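Local coordinates for adenylate kinase (Desulfovibrio gigas, PDB 2XB4), which probably catalyses the reversible transfer of the terminal phosphate of ATP to AMP, giving two ADP, and carries a metal ion in its LID domain, at residues N121-R126 with A162-E167; H135-F140 with V150-G155. All coordinates share one frame; numbering follows the deposited sequence.

Contact 1: N121-R126 with A162-E167; sequences NRIMGR and ADDQDE. With SRT (S,R meso-tartaric acid), chain C.
Arg-126 and Asp-164 form a salt bridge, NH1 to OD1 at 3.0 Å. The oxygen lies near the guanidinium plane, but the donor meets it from above the carboxylate; the planes are 67° apart and a single N-H to oxygen bond carries the bridge. At the edge of the same guanidinium, Arg-126 NH2 lies 2.9 Å from O1 of the tartaric acid. The other carboxylate oxygen, Asp-164 OD2, pairs with Arg-161. The amide of Gln-165 makes the straighter bond: NE2 donates to Met-124 O at 2.8 Å with 173° at the hydrogen. Because the Gln-165 chain folds back at chi2 (-53°), its amide reaches a backbone from which its CB points away. A water donates to both Arg-126 O and Asp-164 OD2, joining the two polar groups. Farther out, Met-124 CE packs against Glu-167 CG at 3.6 Å, while Glu-167 OE2 pairs with Lys-120. Ile-123 CG2 lies 3.8 Å from Asp-164 OD1. Asp-164 is thus placed as a second-shell residue: its carboxylate engages both Arg-126, which touches the tartrate and probably binds ATP, and Arg-161, which probably binds AMP, and may help to orient these arginines and balance their charge.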
loop_
_atom_site.group_PDB
_atom_site.type_symbol
_atom_site.label_atom_id
_atom_site.label_comp_id
_atom_site.label_asym_id
_atom_site.label_seq_id
_atom_site.Cartn_x
_atom_site.Cartn_y
_atom_site.Cartn_z
ATOM N N ASN A 121 -2.873 14.380 -14.308
ATOM C CA ASN A 121 -2.531 13.141 -15.036
ATOM C C ASN A 121 -1.129 12.614 -14.771
ATOM O O ASN A 121 -0.920 11.419 -14.628
ATOM C CB ASN A 121 -2.716 13.348 -16.518
ATOM C CG ASN A 121 -4.194 13.244 -16.909
ATOM O OD1 ASN A 121 -4.995 12.535 -16.266
ATOM N ND2 ASN A 121 -4.561 13.971 -17.909
ATOM N N ARG A 122 -0.178 13.505 -14.645
ATOM C CA ARG A 122 1.159 13.035 -14.204
ATOM C C ARG A 122 1.178 12.369 -12.827
ATOM O O ARG A 122 1.989 11.456 -12.637
ATOM C CB ARG A 122 2.168 14.152 -14.210
ATOM C CG ARG A 122 2.514 14.547 -15.586
ATOM C CD ARG A 122 3.565 15.637 -15.623
ATOM N NE ARG A 122 3.852 15.803 -17.061
ATOM C CZ ARG A 122 5.043 16.070 -17.580
ATOM N NH1 ARG A 122 6.093 16.202 -16.784
ATOM N NH2 ARG A 122 5.187 16.168 -18.923
ATOM N N ILE A 123 0.387 12.856 -11.855
ATOM C CA ILE A 123 0.358 12.196 -10.567
ATOM C C ILE A 123 -0.316 10.805 -10.749
ATOM O O ILE A 123 0.181 9.792 -10.239
ATOM C CB ILE A 123 -0.440 13.023 -9.562
ATOM C CG1 ILE A 123 0.260 14.379 -9.304
ATOM C CG2 ILE A 123 -0.725 12.246 -8.241
ATOM C CD1 ILE A 123 -0.725 15.501 -8.765
ATOM N N MET A 124 -1.504 10.778 -11.391
ATOM C CA MET A 124 -2.316 9.504 -11.431
ATOM C C MET A 124 -1.618 8.477 -12.295
ATOM O O MET A 124 -1.809 7.295 -12.088
ATOM C CB MET A 124 -3.736 9.774 -12.025
ATOM C CG MET A 124 -4.500 10.769 -11.118
ATOM S SD MET A 124 -6.209 10.859 -11.575
ATOM C CE MET A 124 -6.800 9.218 -11.182
ATOM N N GLY A 125 -0.759 8.924 -13.207
ATOM C CA GLY A 125 -0.093 8.016 -14.191
ATOM C C GLY A 125 1.123 7.279 -13.628
ATOM O O GLY A 125 1.657 6.309 -14.245
ATOM N N ARG A 126 1.587 7.661 -12.446
ATOM C CA ARG A 126 2.774 6.992 -11.869
ATOM C C ARG A 126 2.521 5.498 -11.618
ATOM O O ARG A 126 1.453 5.132 -11.069
ATOM C CB ARG A 126 3.099 7.615 -10.513
ATOM C CG ARG A 126 3.511 9.175 -10.518
ATOM C CD ARG A 126 3.431 9.767 -9.095
ATOM N NE ARG A 126 3.955 11.137 -9.122
ATOM C CZ ARG A 126 3.726 12.056 -8.177
ATOM N NH1 ARG A 126 3.001 11.720 -7.107
ATOM N NH2 ARG A 126 4.239 13.305 -8.299
ATOM N N ALA A 162 -2.280 4.113 -3.933
ATOM C CA ALA A 162 -3.608 4.633 -3.670
ATOM C C ALA A 162 -3.617 6.190 -3.569
ATOM O O ALA A 162 -4.567 6.823 -4.030
ATOM C CB ALA A 162 -4.184 4.026 -2.389
ATOM N N ASP A 163 -2.625 6.814 -2.929
ATOM C CA ASP A 163 -2.657 8.289 -2.763
ATOM C C ASP A 163 -2.541 9.018 -4.114
ATOM O O ASP A 163 -3.054 10.150 -4.259
ATOM C CB ASP A 163 -1.463 8.821 -1.911
ATOM C CG ASP A 163 -1.645 8.573 -0.358
ATOM O OD1 ASP A 163 -2.809 8.330 0.126
ATOM O OD2 ASP A 163 -0.609 8.618 0.379
ATOM N N ASP A 164 -1.833 8.409 -5.068
ATOM C CA ASP A 164 -1.738 8.960 -6.428
ATOM C C ASP A 164 -3.069 8.835 -7.196
ATOM O O ASP A 164 -3.268 9.591 -8.145
ATOM C CB ASP A 164 -0.715 8.266 -7.279
ATOM C CG ASP A 164 0.755 8.498 -6.826
ATOM O OD1 ASP A 164 1.105 9.550 -6.225
ATOM O OD2 ASP A 164 1.565 7.615 -7.139
ATOM N N GLN A 165 -3.941 7.902 -6.789
ATOM C CA GLN A 165 -5.248 7.719 -7.394
ATOM C C GLN A 165 -6.388 8.414 -6.659
ATOM O O GLN A 165 -7.567 8.314 -7.066
ATOM C CB GLN A 165 -5.586 6.217 -7.524
ATOM C CG GLN A 165 -4.444 5.388 -8.157
ATOM C CD GLN A 165 -3.971 5.977 -9.502
ATOM O OE1 GLN A 165 -4.794 6.317 -10.355
ATOM N NE2 GLN A 165 -2.664 6.087 -9.693
ATOM N N ASP A 166 -6.077 9.196 -5.635
ATOM C CA ASP A 166 -7.129 9.800 -4.806
ATOM C C ASP A 166 -7.485 11.178 -5.453
ATOM O O ASP A 166 -6.866 12.242 -5.156
ATOM C CB ASP A 166 -6.627 9.991 -3.383
ATOM C CG ASP A 166 -7.669 10.596 -2.451
ATOM O OD1 ASP A 166 -8.761 11.153 -2.895
ATOM O OD2 ASP A 166 -7.351 10.566 -1.238
ATOM N N GLU A 167 -8.437 11.155 -6.379
ATOM C CA GLU A 167 -8.729 12.380 -7.145
ATOM C C GLU A 167 -9.333 13.497 -6.298
ATOM O O GLU A 167 -9.105 14.648 -6.591
ATOM C CB GLU A 167 -9.694 12.132 -8.322
ATOM C CG GLU A 167 -9.188 11.053 -9.221
ATOM C CD GLU A 167 -10.082 10.835 -10.457
ATOM O OE1 GLU A 167 -10.618 9.719 -10.646
ATOM O OE2 GLU A 167 -10.225 11.789 -11.216
HETATM O O1 SRT C . 5.607 15.721 -9.070
HETATM O O11 SRT C . 7.592 15.771 -7.983
HETATM C C1 SRT C . 6.355 15.980 -8.089
HETATM C C2 SRT C . 5.614 16.833 -7.154
HETATM O O2 SRT C . 4.372 16.390 -6.641
HETATM C C3 SRT C . 6.315 18.015 -6.586
HETATM O O3 SRT C . 5.843 18.783 -7.724
HETATM C C4 SRT C . 5.678 18.541 -5.370
HETATM O O4 SRT C . 6.066 18.069 -4.289
HETATM O O41 SRT C . 4.813 19.414 -5.496
HETATM O O HOH W 1 0.439 5.572 -8.633
#

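Contact 2: H135-F140 with V150-G155; sequences HPNNIF and VCRVCG. With ZN (zinc ion), chain B.
This is a metal-centred contact between two irregular loop segments, both lying between strands 128-129 and 158-159, and the zinc ion, bound from both segments, is what joins them. His-135 binds the metal through ND1 at 2.0 Å, and Cys-151 SG at 2.3 Å comes from the opposing segment together with the sulfur of Cys-154; Cys-129 supplies the fourth ligand. The imidazole is framed by its neighbours. Val-153 CG1 sits over one face of the His-135 ring, 3.6 Å from its centroid and only 7° off the normal, a CH-pi contact made nearly at the ring centre. Cys-154 SG instead lies at the ring edge, in its plane, 83° off the normal. The other ring nitrogen, NE2, is hydrogen-bonded to Thr-15 OG1 of the second subunit, which, with the zinc bond, should hold the ring in its rotation.

The sulfur of Cys-151 is also embraced by its own turn. With SG anti to the backbone N (chi1 179°), it accepts from Val-153 N at 3.4 Å and from Cys-154 N at 3.6 Å, while Gly-155 N returns to Cys-151 O at 2.9 Å. These N-H groups would be expected to stabilise the negative charge of a thiolate. Beside the metal site, Pro-136 O lies 3.3 Å from Arg-152 CD, and a water donates to that carbonyl while accepting from Arg-152 NH1 at 2.7 Å. The Asn-137 side chain packs alongside that of Arg-152, the two running in opposite directions.

A Cys-X-X-Cys turn whose N-H groups point to the first sulfur is the zinc knuckle of structural zinc sites; here it forms half of the site of three cysteines and one histidine in the LID domain.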
loop_
_atom_site.group_PDB
_atom_site.type_symbol
_atom_site.label_atom_id
_atom_site.label_comp_id
_atom_site.label_asym_id
_atom_site.label_seq_id
_atom_site.Cartn_x
_atom_site.Cartn_y
_atom_site.Cartn_z
ATOM N N HIS A 135 12.780 3.008 -10.107
ATOM C CA HIS A 135 12.656 2.917 -11.628
ATOM C C HIS A 135 11.468 3.760 -12.154
ATOM O O HIS A 135 10.359 3.374 -11.921
ATOM C CB HIS A 135 12.427 1.438 -12.082
ATOM C CG HIS A 135 13.627 0.539 -11.848
ATOM N ND1 HIS A 135 13.561 -0.837 -11.983
ATOM C CD2 HIS A 135 14.922 0.828 -11.561
ATOM C CE1 HIS A 135 14.753 -1.363 -11.708
ATOM N NE2 HIS A 135 15.597 -0.373 -11.473
ATOM N N PRO A 136 11.717 4.888 -12.866
ATOM C CA PRO A 136 10.546 5.754 -13.177
ATOM C C PRO A 136 9.647 5.167 -14.270
ATOM O O PRO A 136 10.142 4.760 -15.338
ATOM C CB PRO A 136 11.195 7.114 -13.626
ATOM C CG PRO A 136 12.590 7.112 -13.028
ATOM C CD PRO A 136 12.996 5.567 -13.159
ATOM N N ASN A 137 8.343 5.088 -14.004
ATOM C CA ASN A 137 7.350 4.622 -14.998
ATOM C C ASN A 137 6.137 5.523 -14.855
ATOM O O ASN A 137 5.692 5.758 -13.737
ATOM C CB ASN A 137 6.869 3.174 -14.748
ATOM C CG ASN A 137 8.011 2.096 -15.030
ATOM O OD1 ASN A 137 8.851 1.784 -14.123
ATOM N ND2 ASN A 137 8.026 1.529 -16.205
ATOM N N ASN A 138 5.592 5.977 -15.982
ATOM C CA ASN A 138 4.446 6.836 -15.897
ATOM C C ASN A 138 3.661 6.676 -17.198
ATOM O O ASN A 138 4.176 7.021 -18.275
ATOM C CB ASN A 138 4.844 8.308 -15.663
ATOM C CG ASN A 138 3.664 9.152 -15.209
ATOM O OD1 ASN A 138 2.603 9.214 -15.927
ATOM N ND2 ASN A 138 3.799 9.794 -14.029
ATOM N N ILE A 139 2.413 6.204 -17.091
ATOM C CA ILE A 139 1.578 6.046 -18.258
ATOM C C ILE A 139 1.263 7.386 -18.999
ATOM O O ILE A 139 0.971 7.356 -20.154
ATOM C CB ILE A 139 0.278 5.175 -17.973
ATOM C CG1 ILE A 139 -0.719 5.842 -16.993
ATOM C CG2 ILE A 139 0.634 3.825 -17.408
ATOM C CD1 ILE A 139 -2.156 5.207 -17.107
ATOM N N PHE A 140 1.444 8.535 -18.371
ATOM C CA PHE A 140 1.092 9.828 -18.968
ATOM C C PHE A 140 2.323 10.649 -19.404
ATOM O O PHE A 140 2.176 11.807 -19.850
ATOM C CB PHE A 140 0.172 10.654 -18.015
ATOM C CG PHE A 140 -0.524 11.849 -18.681
ATOM C CD1 PHE A 140 -1.669 11.683 -19.509
ATOM C CD2 PHE A 140 -0.041 13.170 -18.486
ATOM C CE1 PHE A 140 -2.269 12.811 -20.111
ATOM C CE2 PHE A 140 -0.651 14.292 -19.122
ATOM C CZ PHE A 140 -1.746 14.127 -19.899
ATOM N N VAL A 150 4.557 -3.787 -17.709
ATOM C CA VAL A 150 5.744 -3.973 -16.831
ATOM C C VAL A 150 6.757 -2.860 -16.853
ATOM O O VAL A 150 6.772 -1.978 -17.744
ATOM C CB VAL A 150 6.481 -5.378 -17.056
ATOM C CG1 VAL A 150 5.491 -6.516 -16.805
ATOM C CG2 VAL A 150 7.053 -5.521 -18.479
ATOM N N CYS A 151 7.631 -2.888 -15.835
ATOM C CA CYS A 151 8.644 -1.832 -15.681
ATOM C C CYS A 151 9.519 -1.693 -16.929
ATOM O O CYS A 151 10.036 -2.705 -17.401
ATOM C CB CYS A 151 9.531 -2.164 -14.447
ATOM S SG CYS A 151 10.822 -0.902 -14.236
ATOM N N ARG A 152 9.693 -0.466 -17.464
ATOM C CA ARG A 152 10.485 -0.223 -18.678
ATOM C C ARG A 152 11.989 -0.366 -18.427
ATOM O O ARG A 152 12.773 -0.406 -19.370
ATOM C CB ARG A 152 10.230 1.210 -19.167
ATOM C CG ARG A 152 10.721 2.257 -18.088
ATOM C CD ARG A 152 10.376 3.679 -18.478
ATOM N NE ARG A 152 10.688 3.907 -19.882
ATOM C CZ ARG A 152 11.885 4.305 -20.287
ATOM N NH1 ARG A 152 12.837 4.493 -19.329
ATOM N NH2 ARG A 152 12.128 4.496 -21.616
ATOM N N VAL A 153 12.408 -0.401 -17.159
ATOM C CA VAL A 153 13.852 -0.539 -16.830
ATOM C C VAL A 153 14.194 -2.008 -16.671
ATOM O O VAL A 153 15.197 -2.459 -17.205
ATOM C CB VAL A 153 14.197 0.164 -15.465
ATOM C CG1 VAL A 153 15.718 0.021 -15.139
ATOM C CG2 VAL A 153 13.848 1.647 -15.489
ATOM N N CYS A 154 13.393 -2.761 -15.910
ATOM C CA CYS A 154 13.818 -4.125 -15.540
ATOM C C CYS A 154 12.789 -5.216 -15.807
ATOM O O CYS A 154 13.094 -6.406 -15.601
ATOM C CB CYS A 154 14.254 -4.197 -14.058
ATOM S SG CYS A 154 12.750 -4.118 -12.933
ATOM N N GLY A 155 11.597 -4.848 -16.257
ATOM C CA GLY A 155 10.538 -5.821 -16.566
ATOM C C GLY A 155 9.777 -6.286 -15.333
ATOM O O GLY A 155 8.897 -7.141 -15.425
HETATM ZN ZN ZN B . 11.951 -1.958 -12.483
HETATM O O HOH W 2 12.593 5.117 -16.759
#

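How the contacts relate
From the N terminus, the chain leaves the CORE along helix 116-124, and 121-126 forms the first side of contact 1. It then passes strand 128-129, enters 135-140, turns back through 150-155 to complete contact 2, and returns by strand 158-159 to 162-167, where contact 1 closes the larger loop as helix 167-177 begins. Contact 2 lies wholly within that excursion; the two do not cross. Their centres are about 15 Å apart, but they touch: Arg-122 O and Asn-138 ND2 are 2.8 Å apart, and Gly-125 O and Ile-139 N 2.9 Å, both probable hydrogen bonds. Contact 1 joins the two chain connections at the LID base, whereas contact 2 organises its metal-bearing end.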